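Local atomic coordinates of tartronate semialdehyde reductase (Salmonella typhimurium, PDB entry 1VPD), a protein that probably reduces tartronate semialdehyde to D-glycerate with NADH or NADPH, the last step of galactarate breakdown to D-glycerate. Residues M98-P103 / I242-N247; P124-E129 / V173-N178; P234-D239 / D280-L285. All coordinates share one frame; numbering follows the deposited sequence. Where two conformers were deposited one is given.

Overall arrangement
All three contacts gather round one pocket, which holds an L(+)-tartaric acid that probably came from the crystallisation liquor. Contacts 1 and 2 join the Rossmann-type nucleotide-binding part of the chain to the helices that follow it, and their centres lie about 9 Å apart. They meet where Ser100 OG comes 3.1 Å from CE of Lys175, the predicted active-site lysine. Contact 3, its centre about 15 Å from each of the others, lies among the later helices. It shares helix 238-255 with contact 1, where Phe236 CZ is 3.4 Å from Asp244 OD2. Towards contact 2, Glu129 OE1 takes a probable hydrogen bond from Gly235 N at 2.9 Å.

Contact 1 of 3, residues M98-P103 / I242-N247; sequences MSSIAP and IKDLAN
Lys243 reaches from helix 238-255 to the backbone of Ser100, in the loop that follows strand 94-97 of the Rossmann-type sheet and leads into helix 103-114. The lysine chain starts with CG anti to its backbone N (chi1 168°), then bends at chi2 and chi3, which brings NZ to Ser100 O at 2.8 Å. It arrives obliquely, with a C=O...N angle of 136° and NZ tilted out of the carbonyl plane. The same ammonium forms a salt bridge with the next residue on its own helix: Asp244 OD1 lies 2.8 Å from Lys243 NZ and is met from above the carboxylate plane. This pair of bonds ties the loop carbonyl and the carboxylate to one charge. Ser100 points its CB at the helix, 3.6 Å from both Lys243 NZ and Asp244 OD1. The second carboxylate oxygen, Asp244 OD2, takes a bond from a water that in turn accepts from Ser100 OG, and Gln179 of helix 170-198 also binds OD2. Ser100 and Lys243 are both predicted to bind NAD(+), so the contact probably lines the cofactor site. One turn further along the helix, Asn247 lays its amide beside Ala102, the N-cap residue of helix 103-114. Here the touch is van der Waals packing, with Asn247 OD1 3.8 Å from Ala102 CB.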
# COMPACT_ATOMS: atom_id res chain seq x y z
N MSE A 98 8.16 1.95 -2.83
CA MSE A 98 7.20 1.90 -1.74
C MSE A 98 5.92 1.16 -2.12
O MSE A 98 4.96 1.12 -1.35
CB MSE A 98 6.91 3.33 -1.26
CG MSE A 98 8.21 4.04 -0.79
SE MSE A 98 8.01 5.76 0.04
CE MSE A 98 7.69 5.18 1.87
N SER A 99 5.94 0.53 -3.29
CA SER A 99 4.86 -0.33 -3.77
C SER A 99 4.80 -1.61 -2.96
O SER A 99 5.81 -2.10 -2.43
CB SER A 99 5.11 -0.71 -5.23
OG SER A 99 5.45 0.41 -6.04
N SER A 100 3.61 -2.19 -2.89
CA SER A 100 3.44 -3.53 -2.35
C SER A 100 3.58 -4.53 -3.49
O SER A 100 2.69 -4.61 -4.36
CB SER A 100 2.07 -3.66 -1.71
OG SER A 100 1.90 -2.73 -0.67
N ILE A 101 4.68 -5.27 -3.52
CA ILE A 101 4.91 -6.26 -4.59
C ILE A 101 5.48 -7.54 -4.01
O ILE A 101 5.95 -7.56 -2.88
CB ILE A 101 5.83 -5.71 -5.73
CG1 ILE A 101 7.30 -5.56 -5.30
CG2 ILE A 101 5.29 -4.41 -6.27
CD1 ILE A 101 8.23 -5.17 -6.46
N ALA A 102 5.46 -8.61 -4.80
CA ALA A 102 6.00 -9.90 -4.37
C ALA A 102 7.45 -9.75 -3.93
O ALA A 102 8.23 -9.15 -4.68
CB ALA A 102 5.90 -10.93 -5.48
N PRO A 103 7.83 -10.25 -2.77
CA PRO A 103 9.25 -10.18 -2.36
C PRO A 103 10.26 -10.66 -3.41
O PRO A 103 11.31 -10.02 -3.58
CB PRO A 103 9.30 -11.05 -1.10
CG PRO A 103 7.95 -10.97 -0.53
CD PRO A 103 6.98 -10.78 -1.68
N ILE A 242 -6.57 -8.46 -3.25
CA ILE A 242 -6.47 -9.78 -3.84
C ILE A 242 -5.03 -10.08 -4.28
O ILE A 242 -4.50 -11.16 -4.01
CB ILE A 242 -7.46 -9.95 -5.04
CG1 ILE A 242 -8.89 -10.12 -4.51
CG2 ILE A 242 -7.07 -11.15 -5.90
CD1 ILE A 242 -10.00 -10.05 -5.56
N LYS A 243 -4.40 -9.12 -4.94
CA LYS A 243 -3.00 -9.26 -5.37
C LYS A 243 -2.08 -9.48 -4.17
O LYS A 243 -1.20 -10.36 -4.21
CB LYS A 243 -2.59 -8.06 -6.22
CG LYS A 243 -1.10 -7.90 -6.52
CD LYS A 243 -0.36 -7.07 -5.48
CE LYS A 243 -0.91 -5.65 -5.32
NZ LYS A 243 -0.09 -4.81 -4.36
N ASP A 244 -2.30 -8.71 -3.10
CA ASP A 244 -1.48 -8.88 -1.89
C ASP A 244 -1.71 -10.26 -1.27
O ASP A 244 -0.75 -10.90 -0.85
CB ASP A 244 -1.77 -7.81 -0.84
CG ASP A 244 -1.25 -6.45 -1.22
OD1 ASP A 244 -0.29 -6.34 -2.04
OD2 ASP A 244 -1.77 -5.43 -0.73
N LEU A 245 -2.95 -10.72 -1.17
CA LEU A 245 -3.19 -12.05 -0.61
C LEU A 245 -2.63 -13.16 -1.50
O LEU A 245 -2.14 -14.17 -0.98
CB LEU A 245 -4.66 -12.31 -0.28
CG LEU A 245 -5.32 -11.37 0.73
CD1 LEU A 245 -6.63 -12.01 1.19
CD2 LEU A 245 -4.41 -11.05 1.94
N ALA A 246 -2.70 -12.99 -2.82
CA ALA A 246 -2.07 -13.93 -3.74
C ALA A 246 -0.58 -14.03 -3.46
O ALA A 246 -0.03 -15.13 -3.39
CB ALA A 246 -2.31 -13.54 -5.18
N ASN A 247 0.07 -12.89 -3.26
CA ASN A 247 1.49 -12.88 -2.92
C ASN A 247 1.76 -13.55 -1.56
O ASN A 247 2.72 -14.31 -1.43
CB ASN A 247 2.04 -11.46 -2.95
CG ASN A 247 2.13 -10.90 -4.36
OD1 ASN A 247 2.14 -11.66 -5.37
ND2 ASN A 247 2.24 -9.57 -4.47
O HOH W 1 -0.84 -2.86 -0.70

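Contact 2 of 3, residues P124-E129 / V173-N178; sequences PVSGGE and VTKLAN. With TLA (L(+)-tartaric acid), chain C.
Lys175, the predicted active-site residue on the long helix 170-198, donates from NZ to Val125 O at the end of strand 119-126. This hydrogen bond is 2.7 Å long, in the carbonyl plane and at a C=O...N angle of 152°. Apart from one bend at chi2 (61°) the lysine is extended, and this carries the ammonium past Pro124 to the strand's carbonyl.

The apolar part lies nearer the helix: Lys175 and Pro124 run past each other in opposite senses, with Pro124 CG 3.7 Å from Lys175 CB.

Both segments also hold the bound tartaric acid. Lys175 NZ bonds to its O1 at 2.7 Å, while at the other carboxylate Ser126 OG donates to O41 at 2.6 Å. Gly127 N points almost straight at O4 (2.7 Å, 178°), and Gly128 N adds a weak bond to the same oxygen. One carboxylate is thus held at the strand end and by the two glycines after it, the other by the lysine, consistent with a substrate pocket for a small acid.

Met140 of the neighbouring antiparallel strand 137-142 packs against Pro124, Ser126 and Lys175, and Leu176, next on helix 170-198, touches Asn247 and Thr251 of helix 238-255.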
# COMPACT_ATOMS: atom_id res chain seq x y z
N PRO A 124 7.48 -0.63 1.47
CA PRO A 124 6.02 -0.54 1.45
C PRO A 124 5.48 0.03 2.76
O PRO A 124 6.18 0.15 3.78
CB PRO A 124 5.57 -1.99 1.23
CG PRO A 124 6.70 -2.82 1.74
CD PRO A 124 7.94 -2.03 1.43
N VAL A 125 4.22 0.41 2.71
CA VAL A 125 3.61 1.18 3.78
C VAL A 125 2.31 0.59 4.25
O VAL A 125 1.68 -0.20 3.53
CB VAL A 125 3.38 2.67 3.34
CG1 VAL A 125 4.62 3.25 2.69
CG2 VAL A 125 2.20 2.82 2.39
N SER A 126 1.88 1.03 5.42
CA SER A 126 0.53 0.73 5.89
C SER A 126 -0.08 1.89 6.67
O SER A 126 0.60 2.57 7.46
CB SER A 126 0.53 -0.51 6.76
OG SER A 126 -0.80 -0.81 7.13
N GLY A 127 -1.38 2.06 6.48
CA GLY A 127 -2.16 3.00 7.26
C GLY A 127 -3.42 3.48 6.58
O GLY A 127 -4.29 4.10 7.22
N GLY A 128 -3.53 3.22 5.29
CA GLY A 128 -4.71 3.59 4.53
C GLY A 128 -4.63 5.02 4.06
O GLY A 128 -3.78 5.78 4.49
N GLU A 129 -5.56 5.39 3.20
CA GLU A 129 -5.59 6.74 2.65
C GLU A 129 -5.59 7.82 3.74
O GLU A 129 -4.88 8.81 3.60
CB GLU A 129 -6.79 6.87 1.72
CG GLU A 129 -6.87 8.21 1.00
CD GLU A 129 -8.07 8.33 0.08
OE1 GLU A 129 -9.04 7.52 0.17
OE2 GLU A 129 -8.04 9.24 -0.76
N VAL A 173 8.03 -8.78 2.59
CA VAL A 173 7.59 -9.90 3.43
C VAL A 173 6.78 -9.35 4.61
O VAL A 173 5.74 -9.88 4.96
CB VAL A 173 8.78 -10.76 3.94
CG1 VAL A 173 8.33 -11.75 5.00
CG2 VAL A 173 9.43 -11.48 2.81
N THR A 174 7.26 -8.25 5.21
CA THR A 174 6.60 -7.63 6.34
C THR A 174 5.23 -7.11 5.90
O THR A 174 4.24 -7.26 6.63
CB THR A 174 7.48 -6.52 6.93
OG1 THR A 174 8.73 -7.07 7.36
CG2 THR A 174 6.86 -5.90 8.18
N LYS A 175 5.18 -6.52 4.71
CA LYS A 175 3.90 -6.07 4.14
C LYS A 175 2.93 -7.23 3.87
O LYS A 175 1.72 -7.05 4.01
CB LYS A 175 4.13 -5.23 2.88
CG LYS A 175 2.85 -4.68 2.23
CD LYS A 175 2.03 -3.74 3.12
CE LYS A 175 0.96 -3.00 2.32
NZ LYS A 175 -0.01 -2.26 3.19
N LEU A 176 3.41 -8.41 3.49
CA LEU A 176 2.52 -9.58 3.35
C LEU A 176 1.88 -9.92 4.69
O LEU A 176 0.67 -10.10 4.78
CB LEU A 176 3.23 -10.80 2.75
CG LEU A 176 3.82 -10.62 1.35
CD1 LEU A 176 4.53 -11.88 0.91
CD2 LEU A 176 2.74 -10.21 0.34
N ALA A 177 2.69 -9.99 5.74
CA ALA A 177 2.14 -10.19 7.10
C ALA A 177 1.13 -9.10 7.45
O ALA A 177 0.06 -9.36 7.98
CB ALA A 177 3.27 -10.21 8.10
N ASN A 178 1.47 -7.85 7.12
CA ASN A 178 0.57 -6.72 7.33
C ASN A 178 -0.77 -6.92 6.65
O ASN A 178 -1.82 -6.70 7.25
CB ASN A 178 1.24 -5.44 6.80
CG ASN A 178 0.51 -4.19 7.19
OD1 ASN A 178 -0.50 -3.78 6.55
ND2 ASN A 178 1.01 -3.53 8.20
O1 TLA C . -1.98 -1.56 1.43
O11 TLA C . -2.01 0.62 1.07
C1 TLA C . -2.52 -0.44 1.53
C2 TLA C . -3.89 -0.38 2.14
O2 TLA C . -4.37 0.98 2.15
C3 TLA C . -4.00 -1.02 3.52
O3 TLA C . -4.09 -2.43 3.50
C4 TLA C . -2.87 -0.61 4.43
O4 TLA C . -2.59 0.60 4.49
O41 TLA C . -2.25 -1.45 5.08

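Contact 3 of 3, residues P234-D239 / D280-L285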
# COMPACT_ATOMS: atom_id res chain seq x y z
N PRO A 234 -12.86 3.66 -2.53
CA PRO A 234 -11.43 3.52 -2.20
C PRO A 234 -10.79 4.88 -1.90
O PRO A 234 -11.15 5.87 -2.53
CB PRO A 234 -10.80 2.92 -3.46
CG PRO A 234 -11.89 2.55 -4.33
CD PRO A 234 -13.16 3.21 -3.89
N GLY A 235 -9.88 4.95 -0.94
CA GLY A 235 -9.50 3.83 -0.09
C GLY A 235 -8.60 2.84 -0.83
O GLY A 235 -7.83 3.22 -1.73
N PHE A 236 -8.74 1.57 -0.48
CA PHE A 236 -7.90 0.50 -1.03
C PHE A 236 -8.78 -0.55 -1.70
O PHE A 236 -9.53 -1.27 -1.04
CB PHE A 236 -7.09 -0.14 0.09
CG PHE A 236 -6.04 -1.12 -0.40
CD1 PHE A 236 -4.98 -0.69 -1.19
CD2 PHE A 236 -6.09 -2.47 -0.05
CE1 PHE A 236 -4.00 -1.56 -1.62
CE2 PHE A 236 -5.10 -3.36 -0.49
CZ PHE A 236 -4.07 -2.92 -1.28
N ARG A 237 -8.68 -0.65 -3.02
CA ARG A 237 -9.55 -1.53 -3.80
C ARG A 237 -9.37 -3.00 -3.44
O ARG A 237 -8.24 -3.49 -3.27
CB ARG A 237 -9.27 -1.41 -5.29
CG ARG A 237 -9.60 -0.05 -5.89
CD ARG A 237 -9.44 -0.03 -7.38
NE ARG A 237 -8.05 0.17 -7.79
CZ ARG A 237 -7.30 -0.71 -8.45
NH1 ARG A 237 -7.76 -1.91 -8.80
NH2 ARG A 237 -6.07 -0.38 -8.77
N ILE A 238 -10.48 -3.72 -3.38
CA ILE A 238 -10.47 -5.17 -3.23
C ILE A 238 -9.52 -5.85 -4.24
O ILE A 238 -8.77 -6.76 -3.86
CB ILE A 238 -11.91 -5.75 -3.37
CG1 ILE A 238 -12.75 -5.46 -2.12
CG2 ILE A 238 -11.88 -7.24 -3.69
CD1 ILE A 238 -12.46 -6.39 -0.94
N ASP A 239 -9.49 -5.39 -5.49
CA ASP A 239 -8.62 -5.99 -6.48
C ASP A 239 -7.13 -5.93 -6.11
O ASP A 239 -6.39 -6.87 -6.42
CB ASP A 239 -8.88 -5.44 -7.89
CG ASP A 239 -10.12 -6.00 -8.53
OD1 ASP A 239 -10.60 -7.09 -8.12
OD2 ASP A 239 -10.69 -5.41 -9.47
N ASP A 280 -14.30 -1.54 -5.23
CA ASP A 280 -14.72 -0.99 -3.95
C ASP A 280 -13.59 -1.06 -2.93
O ASP A 280 -12.72 -1.92 -3.03
CB ASP A 280 -15.91 -1.75 -3.38
CG ASP A 280 -17.21 -1.44 -4.07
OD1 ASP A 280 -17.31 -0.42 -4.81
OD2 ASP A 280 -18.20 -2.16 -3.88
N ASP A 281 -13.60 -0.15 -1.95
CA ASP A 281 -12.73 -0.24 -0.79
C ASP A 281 -12.86 -1.60 -0.14
O ASP A 281 -13.92 -2.20 -0.18
CB ASP A 281 -13.09 0.83 0.23
CG ASP A 281 -12.15 0.84 1.42
OD1 ASP A 281 -10.98 1.23 1.25
OD2 ASP A 281 -12.52 0.47 2.56
N HIS A 282 -11.79 -2.07 0.49
CA HIS A 282 -11.83 -3.39 1.12
C HIS A 282 -12.77 -3.55 2.33
O HIS A 282 -13.07 -4.68 2.71
CB HIS A 282 -10.45 -3.99 1.40
CG HIS A 282 -9.48 -3.15 2.18
ND1 HIS A 282 -9.67 -1.85 2.59
CD2 HIS A 282 -8.24 -3.49 2.60
CE1 HIS A 282 -8.59 -1.43 3.24
NE2 HIS A 282 -7.72 -2.41 3.27
N SER A 283 -13.31 -2.45 2.83
CA SER A 283 -14.46 -2.48 3.75
C SER A 283 -15.65 -3.22 3.13
O SER A 283 -16.51 -3.72 3.86
CB SER A 283 -14.86 -1.05 4.18
OG SER A 283 -15.16 -0.23 3.06
N ALA A 284 -15.70 -3.33 1.80
CA ALA A 284 -16.75 -4.08 1.12
C ALA A 284 -16.70 -5.59 1.38
O ALA A 284 -17.60 -6.33 1.00
CB ALA A 284 -16.75 -3.79 -0.38
N LEU A 285 -15.67 -6.07 2.07
CA LEU A 285 -15.74 -7.42 2.60
C LEU A 285 -16.98 -7.59 3.45
O LEU A 285 -17.55 -8.67 3.52
CB LEU A 285 -14.52 -7.73 3.47
CG LEU A 285 -13.35 -8.46 2.86
CD1 LEU A 285 -12.18 -8.37 3.81
CD2 LEU A 285 -13.71 -9.91 2.56
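Phe236 holds its CG anti to the backbone N (chi1 -171°), while His282 has its CG between the backbone N and the carbonyl carbon (chi1 54°), and the two rings meet edge-to-face. The edge of Phe236 is turned to the histidine face, the planes at 64° and the centroids 5.2 Å apart. Phe236 CD2 sits over the rim of the imidazole, and Phe236 CB makes a CH-pi contact 3.9 Å from the His282 centroid. The Phe236 side chain also comes to about 3 Å from the bound tartaric acid, so this corner lines the pocket.

The backbones form a single beta bridge, Arg237 with Asp281. Ile238 N, in the first turn of helix 238-255, bonds to Asp280 O at 2.9 Å, almost in line with the carbonyl; the return bond, His282 N to Phe236 O, is weak. Asp281 fastens both sides. Its OD1 takes Phe236 N at 2.9 Å through the anti lone pair. Its OD2 accepts from Ser283 N, which closes an Asx turn, and also from Ser283 OG, besides forming a salt bridge with Lys223. The bridging stretch begins with a cis peptide between Pro234 and Gly235, where Gly235 CA lies 3.3 Å from Asp281 OD1.

The contact thus joins the start of helix 238-255 to the turn before helix 285-293, with helix 170-198 packing on Phe236, His282 and Leu285, and helix 218-228 against Asp281 and Ser283.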